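Local coordinates for protein beta-lactamase (Klebsiella pneumoniae, PDB 6KBY) that probably hydrolyses the amide bond of beta-lactam antibiotics to give substituted beta-amino acids, as a class C beta-lactamase, and here holds adenosine monophosphate in its pocket, at residues S121-F126 with S157-G162. Residues are numbered along the deposited sequence; the frame is centred on the assembly and turned at random.
Sequences SGLQLF and SNIGTG. With AMP (adenosine monophosphate), chain B.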
loop_
_atom_site.group_PDB
_atom_site.type_symbol
_atom_site.label_atom_id
_atom_site.label_comp_id
_atom_site.label_asym_id
_atom_site.label_seq_id
_atom_site.Cartn_x
_atom_site.Cartn_y
_atom_site.Cartn_z
ATOM N N SER A 121 16.364 5.138 -4.775
ATOM C CA SER A 121 17.649 5.300 -4.101
ATOM C C SER A 121 18.661 4.250 -4.528
ATOM O O SER A 121 19.866 4.524 -4.534
ATOM C CB SER A 121 17.507 5.279 -2.576
ATOM O OG SER A 121 17.229 3.972 -2.085
ATOM N N GLY A 122 18.204 3.044 -4.862
ATOM C CA GLY A 122 19.088 1.918 -5.077
ATOM C C GLY A 122 19.264 1.004 -3.882
ATOM O O GLY A 122 19.963 -0.010 -3.999
ATOM N N LEU A 123 18.703 1.350 -2.728
ATOM C CA LEU A 123 18.684 0.418 -1.610
ATOM C C LEU A 123 17.986 -0.871 -2.024
ATOM O O LEU A 123 17.013 -0.855 -2.786
ATOM C CB LEU A 123 17.955 1.036 -0.417
ATOM C CG LEU A 123 18.768 2.052 0.387
ATOM C CD1 LEU A 123 17.839 2.919 1.215
ATOM C CD2 LEU A 123 19.784 1.341 1.275
ATOM N N GLN A 124 18.483 -1.990 -1.502
ATOM C CA GLN A 124 17.966 -3.296 -1.875
ATOM C C GLN A 124 16.568 -3.519 -1.291
ATOM O O GLN A 124 16.068 -2.759 -0.457
ATOM C CB GLN A 124 18.921 -4.392 -1.406
ATOM C CG GLN A 124 18.975 -4.537 0.098
ATOM C CD GLN A 124 20.086 -5.466 0.525
ATOM O OE1 GLN A 124 21.193 -5.413 -0.022
ATOM N NE2 GLN A 124 19.811 -6.319 1.499
ATOM N N LEU A 125 15.964 -4.632 -1.699
ATOM C CA LEU A 125 14.588 -4.931 -1.323
ATOM C C LEU A 125 14.439 -5.133 0.180
ATOM O O LEU A 125 13.566 -4.527 0.814
ATOM C CB LEU A 125 14.115 -6.163 -2.095
ATOM C CG LEU A 125 12.712 -6.675 -1.778
ATOM C CD1 LEU A 125 11.677 -5.572 -1.908
ATOM C CD2 LEU A 125 12.366 -7.832 -2.702
ATOM N N PHE A 126 15.255 -6.006 0.766
ATOM C CA PHE A 126 15.068 -6.448 2.142
ATOM C C PHE A 126 16.147 -5.906 3.069
ATOM O O PHE A 126 17.337 -5.931 2.739
ATOM C CB PHE A 126 15.093 -7.977 2.225
ATOM C CG PHE A 126 13.943 -8.639 1.525
ATOM C CD1 PHE A 126 12.639 -8.389 1.923
ATOM C CD2 PHE A 126 14.160 -9.507 0.469
ATOM C CE1 PHE A 126 11.573 -8.995 1.278
ATOM C CE2 PHE A 126 13.104 -10.122 -0.172
ATOM C CZ PHE A 126 11.808 -9.864 0.227
ATOM N N SER A 157 11.938 -1.209 -2.594
ATOM C CA SER A 157 12.763 -1.335 -1.394
ATOM C C SER A 157 11.973 -1.138 -0.112
ATOM O O SER A 157 11.401 -0.065 0.115
ATOM C CB SER A 157 13.927 -0.345 -1.429
ATOM O OG SER A 157 14.701 -0.442 -0.238
ATOM N N ASN A 158 12.015 -2.150 0.760
ATOM C CA ASN A 158 11.505 -1.961 2.113
ATOM C C ASN A 158 12.368 -0.991 2.904
ATOM O O ASN A 158 11.853 -0.249 3.749
ATOM C CB ASN A 158 11.419 -3.303 2.831
ATOM C CG ASN A 158 10.398 -4.206 2.192
ATOM O OD1 ASN A 158 9.214 -3.909 2.213
ATOM N ND2 ASN A 158 10.858 -5.260 1.526
ATOM N N ILE A 159 13.678 -0.988 2.657
ATOM C CA ILE A 159 14.578 -0.125 3.418
ATOM C C ILE A 159 14.317 1.336 3.088
ATOM O O ILE A 159 14.190 2.178 3.982
ATOM C CB ILE A 159 16.052 -0.487 3.156
ATOM C CG1 ILE A 159 16.310 -1.990 3.282
ATOM C CG2 ILE A 159 16.950 0.304 4.103
ATOM C CD1 ILE A 159 17.753 -2.385 2.958
ATOM N N GLY A 160 14.264 1.662 1.796
ATOM C CA GLY A 160 13.980 3.036 1.410
ATOM C C GLY A 160 12.653 3.531 1.958
ATOM O O GLY A 160 12.555 4.662 2.442
ATOM N N THR A 161 11.624 2.678 1.923
ATOM C CA THR A 161 10.338 3.055 2.500
ATOM C C THR A 161 10.471 3.310 3.991
ATOM O O THR A 161 9.851 4.235 4.532
ATOM C CB THR A 161 9.295 1.964 2.257
ATOM O OG1 THR A 161 9.279 1.599 0.875
ATOM C CG2 THR A 161 7.921 2.454 2.666
ATOM N N GLY A 162 11.274 2.491 4.669
ATOM C CA GLY A 162 11.543 2.730 6.074
ATOM C C GLY A 162 12.111 4.111 6.324
ATOM O O GLY A 162 11.670 4.821 7.231
HETATM P P AMP B . 5.172 -5.787 0.010
HETATM O O1P AMP B . 3.973 -6.530 0.511
HETATM O O2P AMP B . 5.437 -5.764 -1.471
HETATM O "O5'" AMP B . 6.472 -6.266 0.789
HETATM C "C5'" AMP B . 6.459 -6.379 2.204
HETATM C "C4'" AMP B . 6.484 -7.817 2.651
HETATM O "O4'" AMP B . 7.777 -8.407 2.347
HETATM C "C3'" AMP B . 6.313 -8.036 4.148
HETATM O "O3'" AMP B . 4.959 -8.022 4.560
HETATM C "C2'" AMP B . 7.022 -9.361 4.382
HETATM O "O2'" AMP B . 6.205 -10.449 3.971
HETATM C "C1'" AMP B . 8.192 -9.242 3.408
HETATM N N9 AMP B . 9.369 -8.620 4.044
HETATM C C8 AMP B . 9.870 -7.398 3.755
HETATM N N7 AMP B . 10.962 -7.124 4.517
HETATM C C5 AMP B . 11.165 -8.191 5.316
HETATM C C6 AMP B . 12.145 -8.560 6.361
HETATM N N6 AMP B . 13.140 -7.711 6.711
HETATM N N1 AMP B . 12.007 -9.769 6.957
HETATM C C2 AMP B . 11.018 -10.619 6.617
HETATM N N3 AMP B . 10.094 -10.347 5.674
HETATM C C4 AMP B . 10.116 -9.172 5.001
#
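Two consecutive carbonyls of the loop, those of Gln-124 and Leu-125, are seized by the start of helix 158-171. Leu-125 O accepts twice from Asn-158: the backbone N donates at 2.8 Å, and the side-chain ND2 reaches the same oxygen at 2.9 Å, more bent (N-H...O 135°) and from above the carbonyl plane. That grip helps fix the rotation of the amide, whose OD1 accepts from Lys-74; Asn-158 thus ties the loop to a lysine that fits the SxxK pattern of class C beta-lactamases and is itself in the AMP pocket. Ser-157 is the N-cap. With OG anti to its own N (chi1 178°), the hydroxyl donates to Gln-124 O at 2.7 Å and accepts from Gly-160 N at 3.0 Å in an almost straight bond, so one group both caps the helix and pins the loop.

Apolar contacts add to these bonds. Leu-123 and Ile-159 cross at about a right angle, Leu-123 CD1 lying 4.0 Å from Ile-159 CG2, and Leu-123 CD1 also rests near the backbone of Gly-160. Ile-159 CD1 meets the Gln-124 chain at a slant, 3.8 Å from Gln-124 CG, while that extended chain runs forward alongside the loop and its NE2 donates to Phe-126 O.

At the ligand end, Leu-125 CG covers one face of the Phe-126 ring. Phe-126 CD1 is 3.3 Å from AMP N7, and Asn-158 ND2 packs against the AMP C8 atom, so Phe-126 and Asn-158 line the nucleotide pocket.

The loop, running from helix 113-117 to helix 134-143, thereby lies across the N-terminus of helix 158-171, whose Thr-161 packs on helix 72-86.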